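Local coordinates for protein beta-glucuronidase (Dictyoglomus thermophilum, PDB 6XXW) that probably hydrolyses beta-D-glucuronides, releasing glucuronic acid, as a thermophile's glycoside hydrolase of family 2, at residues T387-L392 and Y427-V431; N415-Y420 and I446-T450. All blocks are in the same frame, centred on the assembly; numbering follows the deposited sequence.

Interaction 1 (T387-L392 and Y427-V431)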
loop_
_atom_site.group_PDB
_atom_site.type_symbol
_atom_site.label_atom_id
_atom_site.label_comp_id
_atom_site.label_asym_id
_atom_site.label_seq_id
_atom_site.Cartn_x
_atom_site.Cartn_y
_atom_site.Cartn_z
ATOM N N THR A 387 20.709 -32.510 -23.023
ATOM C CA THR A 387 20.306 -31.971 -21.723
ATOM C C THR A 387 20.787 -32.869 -20.594
ATOM O O THR A 387 21.286 -32.387 -19.568
ATOM C CB THR A 387 18.782 -31.823 -21.648
ATOM O OG1 THR A 387 18.271 -31.321 -22.891
ATOM C CG2 THR A 387 18.386 -30.860 -20.540
ATOM N N LEU A 388 20.623 -34.183 -20.757
ATOM C CA LEU A 388 21.061 -35.122 -19.731
ATOM C C LEU A 388 22.557 -34.991 -19.480
ATOM O O LEU A 388 23.003 -34.927 -18.328
ATOM C CB LEU A 388 20.696 -36.544 -20.148
ATOM C CG LEU A 388 21.169 -37.659 -19.218
ATOM C CD1 LEU A 388 20.591 -37.441 -17.802
ATOM C CD2 LEU A 388 20.775 -39.028 -19.798
ATOM N N GLU A 389 23.346 -34.932 -20.558
ATOM C CA GLU A 389 24.787 -34.746 -20.428
ATOM C C GLU A 389 25.117 -33.510 -19.595
ATOM O O GLU A 389 25.982 -33.555 -18.714
ATOM C CB GLU A 389 25.417 -34.644 -21.818
ATOM C CG GLU A 389 26.920 -34.847 -21.837
ATOM C CD GLU A 389 27.307 -36.313 -21.741
ATOM O OE1 GLU A 389 26.398 -37.162 -21.608
ATOM O OE2 GLU A 389 28.521 -36.615 -21.803
ATOM N N HIS A 390 24.436 -32.390 -19.864
ATOM C CA HIS A 390 24.662 -31.174 -19.084
ATOM C C HIS A 390 24.255 -31.370 -17.629
ATOM O O HIS A 390 24.974 -30.959 -16.710
ATOM C CB HIS A 390 23.892 -30.001 -19.700
ATOM C CG HIS A 390 24.041 -28.712 -18.943
ATOM N ND1 HIS A 390 25.252 -28.066 -18.814
ATOM C CD2 HIS A 390 23.132 -27.941 -18.295
ATOM C CE1 HIS A 390 25.085 -26.957 -18.109
ATOM N NE2 HIS A 390 23.809 -26.859 -17.780
ATOM N N HIS A 391 23.097 -31.997 -17.403
ATOM C CA HIS A 391 22.633 -32.247 -16.042
ATOM C C HIS A 391 23.651 -33.069 -15.254
ATOM O O HIS A 391 23.944 -32.767 -14.087
ATOM C CB HIS A 391 21.278 -32.948 -16.107
ATOM C CG HIS A 391 20.444 -32.828 -14.865
ATOM N ND1 HIS A 391 19.070 -32.990 -14.884
ATOM C CD2 HIS A 391 20.778 -32.608 -13.571
ATOM C CE1 HIS A 391 18.598 -32.864 -13.657
ATOM N NE2 HIS A 391 19.610 -32.618 -12.842
ATOM N N LEU A 392 24.209 -34.110 -15.878
ATOM C CA LEU A 392 25.203 -34.939 -15.198
ATOM C C LEU A 392 26.469 -34.150 -14.892
ATOM O O LEU A 392 27.064 -34.307 -13.818
ATOM C CB LEU A 392 25.541 -36.169 -16.046
ATOM C CG LEU A 392 24.387 -37.135 -16.307
ATOM C CD1 LEU A 392 24.747 -38.136 -17.421
ATOM C CD2 LEU A 392 23.931 -37.855 -15.031
ATOM N N TYR A 427 15.614 -40.720 -18.043
ATOM C CA TYR A 427 16.382 -39.507 -17.773
ATOM C C TYR A 427 16.788 -39.429 -16.303
ATOM O O TYR A 427 17.976 -39.290 -15.978
ATOM C CB TYR A 427 15.571 -38.276 -18.196
ATOM C CG TYR A 427 16.273 -36.954 -17.975
ATOM C CD1 TYR A 427 16.263 -36.341 -16.730
ATOM C CD2 TYR A 427 16.932 -36.313 -19.012
ATOM C CE1 TYR A 427 16.888 -35.131 -16.529
ATOM C CE2 TYR A 427 17.562 -35.108 -18.818
ATOM C CZ TYR A 427 17.546 -34.521 -17.574
ATOM O OH TYR A 427 18.180 -33.310 -17.373
ATOM N N PHE A 428 15.819 -39.545 -15.396
ATOM C CA PHE A 428 16.133 -39.284 -13.995
ATOM C C PHE A 428 16.797 -40.478 -13.314
ATOM O O PHE A 428 17.591 -40.289 -12.388
ATOM C CB PHE A 428 14.868 -38.845 -13.260
ATOM C CG PHE A 428 14.582 -37.374 -13.416
ATOM C CD1 PHE A 428 15.450 -36.434 -12.874
ATOM C CD2 PHE A 428 13.482 -36.935 -14.145
ATOM C CE1 PHE A 428 15.208 -35.068 -13.026
ATOM C CE2 PHE A 428 13.235 -35.573 -14.311
ATOM C CZ PHE A 428 14.106 -34.641 -13.745
ATOM N N ARG A 429 16.504 -41.705 -13.755
ATOM C CA ARG A 429 17.290 -42.838 -13.275
ATOM C C ARG A 429 18.783 -42.575 -13.442
ATOM O O ARG A 429 19.573 -42.831 -12.527
ATOM C CB ARG A 429 16.888 -44.115 -14.016
ATOM C CG ARG A 429 15.681 -44.831 -13.406
ATOM C CD ARG A 429 15.103 -45.870 -14.369
ATOM N NE ARG A 429 16.094 -46.894 -14.685
ATOM C CZ ARG A 429 16.065 -48.140 -14.221
ATOM N NH1 ARG A 429 15.083 -48.530 -13.420
ATOM N NH2 ARG A 429 17.026 -48.996 -14.556
ATOM N N ARG A 430 19.187 -42.048 -14.601
ATOM C CA ARG A 430 20.606 -41.789 -14.831
ATOM C C ARG A 430 21.113 -40.645 -13.962
ATOM O O ARG A 430 22.233 -40.701 -13.442
ATOM C CB ARG A 430 20.852 -41.478 -16.308
ATOM C CG ARG A 430 20.479 -42.622 -17.254
ATOM C CD ARG A 430 21.389 -42.638 -18.485
ATOM N NE ARG A 430 22.726 -42.126 -18.189
ATOM C CZ ARG A 430 23.681 -42.819 -17.571
ATOM N NH1 ARG A 430 23.458 -44.070 -17.180
ATOM N NH2 ARG A 430 24.865 -42.260 -17.346
ATOM N N VAL A 431 20.317 -39.578 -13.821
ATOM C CA VAL A 431 20.728 -38.461 -12.971
ATOM C C VAL A 431 20.886 -38.935 -11.537
ATOM O O VAL A 431 21.894 -38.654 -10.871
ATOM C CB VAL A 431 19.706 -37.309 -13.060
ATOM C CG1 VAL A 431 20.013 -36.255 -12.013
ATOM C CG2 VAL A 431 19.718 -36.697 -14.448
#

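Interaction 2 (N415-Y420 and I446-T450)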
loop_
_atom_site.group_PDB
_atom_site.type_symbol
_atom_site.label_atom_id
_atom_site.label_comp_id
_atom_site.label_asym_id
_atom_site.label_seq_id
_atom_site.Cartn_x
_atom_site.Cartn_y
_atom_site.Cartn_z
ATOM N N ASN A 415 13.016 -29.788 -9.907
ATOM C CA ASN A 415 11.807 -29.203 -9.330
ATOM C C ASN A 415 10.692 -29.222 -10.362
ATOM O O ASN A 415 10.791 -28.551 -11.393
ATOM C CB ASN A 415 12.041 -27.767 -8.866
ATOM C CG ASN A 415 10.796 -27.142 -8.259
ATOM O OD1 ASN A 415 10.505 -27.340 -7.076
ATOM N ND2 ASN A 415 10.043 -26.386 -9.070
ATOM N N GLU A 416 9.624 -29.968 -10.070
ATOM C CA GLU A 416 8.399 -29.948 -10.875
ATOM C C GLU A 416 8.667 -30.254 -12.345
ATOM O O GLU A 416 8.139 -29.590 -13.241
ATOM C CB GLU A 416 7.669 -28.608 -10.726
ATOM C CG GLU A 416 7.204 -28.292 -9.289
ATOM C CD GLU A 416 6.289 -27.076 -9.221
ATOM O OE1 GLU A 416 6.354 -26.213 -10.128
ATOM O OE2 GLU A 416 5.496 -26.987 -8.260
ATOM N N ALA A 417 9.496 -31.264 -12.600
ATOM C CA ALA A 417 9.623 -31.782 -13.954
ATOM C C ALA A 417 8.379 -32.592 -14.337
ATOM O O ALA A 417 7.566 -32.980 -13.495
ATOM C CB ALA A 417 10.876 -32.652 -14.081
ATOM N N ALA A 418 8.254 -32.880 -15.636
ATOM C CA ALA A 418 7.122 -33.668 -16.149
ATOM C C ALA A 418 7.403 -35.162 -15.962
ATOM O O ALA A 418 7.580 -35.931 -16.911
ATOM C CB ALA A 418 6.844 -33.325 -17.606
ATOM N N THR A 419 7.418 -35.567 -14.686
ATOM C CA THR A 419 7.830 -36.901 -14.271
ATOM C C THR A 419 6.792 -37.971 -14.593
ATOM O O THR A 419 7.058 -39.154 -14.359
ATOM C CB THR A 419 8.117 -36.912 -12.766
ATOM O OG1 THR A 419 6.976 -36.387 -12.072
ATOM C CG2 THR A 419 9.376 -36.074 -12.417
ATOM N N TYR A 420 5.619 -37.590 -15.098
ATOM C CA TYR A 420 4.630 -38.562 -15.551
ATOM C C TYR A 420 4.966 -39.122 -16.935
ATOM O O TYR A 420 4.405 -40.147 -17.334
ATOM C CB TYR A 420 3.237 -37.910 -15.545
ATOM C CG TYR A 420 3.209 -36.601 -16.304
ATOM C CD1 TYR A 420 3.089 -36.589 -17.687
ATOM C CD2 TYR A 420 3.346 -35.380 -15.646
ATOM C CE1 TYR A 420 3.093 -35.398 -18.397
ATOM C CE2 TYR A 420 3.351 -34.181 -16.351
ATOM C CZ TYR A 420 3.218 -34.203 -17.727
ATOM O OH TYR A 420 3.221 -33.032 -18.448
ATOM N N ILE A 446 13.708 -35.494 -5.204
ATOM C CA ILE A 446 13.254 -34.725 -6.357
ATOM C C ILE A 446 11.944 -34.070 -5.947
ATOM O O ILE A 446 11.131 -34.683 -5.247
ATOM C CB ILE A 446 13.071 -35.589 -7.625
ATOM C CG1 ILE A 446 12.669 -34.697 -8.809
ATOM C CG2 ILE A 446 11.997 -36.694 -7.422
ATOM C CD1 ILE A 446 12.778 -35.389 -10.168
ATOM N N VAL A 447 11.746 -32.813 -6.338
ATOM C CA VAL A 447 10.596 -32.050 -5.860
ATOM C C VAL A 447 9.495 -32.137 -6.910
ATOM O O VAL A 447 9.699 -31.774 -8.076
ATOM C CB VAL A 447 10.966 -30.594 -5.529
ATOM C CG1 VAL A 447 9.717 -29.825 -5.082
ATOM C CG2 VAL A 447 12.032 -30.551 -4.421
ATOM N N GLU A 448 8.337 -32.646 -6.497
ATOM C CA GLU A 448 7.281 -33.082 -7.401
ATOM C C GLU A 448 6.058 -32.188 -7.280
ATOM O O GLU A 448 5.673 -31.810 -6.174
ATOM C CB GLU A 448 6.841 -34.514 -7.082
ATOM C CG GLU A 448 7.911 -35.569 -7.269
ATOM C CD GLU A 448 7.853 -36.221 -8.651
ATOM O OE1 GLU A 448 7.396 -35.557 -9.617
ATOM O OE2 GLU A 448 8.274 -37.402 -8.770
ATOM N N ASN A 449 5.416 -31.896 -8.415
ATOM C CA ASN A 449 4.023 -31.467 -8.384
ATOM C C ASN A 449 3.119 -32.406 -9.174
ATOM O O ASN A 449 1.899 -32.221 -9.155
ATOM C CB ASN A 449 3.875 -30.012 -8.871
ATOM C CG ASN A 449 4.162 -29.839 -10.353
ATOM O OD1 ASN A 449 4.717 -30.723 -11.004
ATOM N ND2 ASN A 449 3.794 -28.674 -10.888
ATOM N N THR A 450 3.689 -33.407 -9.849
ATOM C CA THR A 450 2.937 -34.514 -10.438
ATOM C C THR A 450 2.076 -35.200 -9.378
ATOM O O THR A 450 2.373 -35.156 -8.180
ATOM C CB THR A 450 3.925 -35.531 -11.058
ATOM O OG1 THR A 450 4.748 -34.880 -12.033
ATOM C CG2 THR A 450 3.225 -36.713 -11.750
HETATM O O HOH W 1 3.044 -26.417 -8.897
HETATM O O HOH W 2 9.996 -33.120 -10.556
HETATM O O HOH W 3 6.853 -33.175 -10.722
#

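Interaction 1 (T387-L392 and Y427-V431)
Tyr427 and His391 join the two helices on the buried side of their interface, where the phenol oxygen lies at the edge of the imidazole and in its plane. His391 ND1 and Tyr427 OH are 2.7 Å apart in a hydrogen bond that either atom could donate. The rings meet rim to rim with planes 53° apart, neither covering the other. Tyr427 spans the gap because its CG is anti to the backbone N (chi1 -179°), which carries the hydroxyl across to the far helix.

Methyl groups complete this tight half. Leu388 CD1 sits over one face of the phenol, 4.1 Å from the centroid of the Tyr427 ring, and also presses on Val431, with Leu388 CD1 3.5 Å from Val431 CG2. That same valine methyl lies over a face of the imidazole, so Val431 CG2 meets Leu388 CD1 in an apolar contact and the His391 face in a CH-pi contact. A phenylalanine in place of Tyr427 would probably leave His391 ND1 without its mate and the imidazole freer to turn.

Helices 385-402 and 422-438 are neighbours in the outer layer of a TIM barrel, consecutive in the chain on either side of strand 408-415. Their short segments run nearly parallel, crossing at -24° with axes 10.3 Å apart. Strand 408-415 underlies the buried edge: Val431 and Phe428 rest on Val413, whose carbonyl accepts a weak hydrogen bond from His391 NE2.

Toward solvent the contact thins to the bent chain of Arg430, an exposed residue. Leu388 CD2 lies 3.9 Å from Arg430 CD and reaches the guanidinium edge in its plane, while Leu392 CD1 is 4.1 Å from Arg430 NH2.

Interaction 2 (N415-Y420 and I446-T450)
Glu416 and Asn449 lay their flat ends against each other, carboxylate on amide with planes 22° apart and Glu416 CD 3.4 Å from Asn449 ND2. Water 1 ties the two groups together, giving a proton to Glu416 OE2 and accepting one from Asn449 ND2. Beneath them the backbones join, Glu416 N donating to Val447 O at 2.7 Å in a nearly straight bond (171°). Val447 O takes a second proton from water 2, which in turn accepts from Ala417 N.

Farther along the loop, Thr419 OG1 donates to the syn lone pair of Glu448 OE1 at 2.6 Å. With chi1 at 53° the hydroxyl stands between the backbone N and the carbonyl carbon, where it also comes within 2.7 Å of Thr450 OG1, a bond whose proton has another acceptor nearby. Water 3 accepts from Asn449 N, bonds Thr450 OG1 and lies within hydrogen-bonding distance of Ala417 O and Glu448 OE1, more acceptors than it has protons for.

The segments leave the C-terminal ends of parallel strands four and five of the TIM barrel, 408-415 and 444-448, bridged at Asn415 and Val447. The Asn415-Glu416 pair is consistent with the Asn-Glu signature that carries the general acid/base in family 2 glycosidases.

A second shell fixes the first. Asn467 ND2 grips Glu416 OE2, and Arg338 NH1 holds Asn415 OD1, which lies 3.3 Å from Val447 CG1. Glu448 OE2 is bonded by Thr455 and Ser458, so the buried carboxylate has partners on both oxygens. Trp371 packs against both Glu416 and Asn449.

Overall arrangement
Interactions 1 and 2 lie in successive layers of one barrel sector, their centres about 15 Å apart, and their segments alternate along the chain. Phe428 touches both: reaching inward from helix 422-438, its CE2 lies 3.8 Å from Ala417 CB and its CE1 lies 3.8 Å from Ile446 CD1. The second contact faces the pocket, where a bound Tris, probably from the crystallisation liquor, comes to about 2 Å from the side chain of Glu416 and also bonds Asn415 ND2; a second Tris bonds Thr450 OG1. The outer helix layer is thus packed, through Phe428, against the loop and strand whose polar residues meet the Tris.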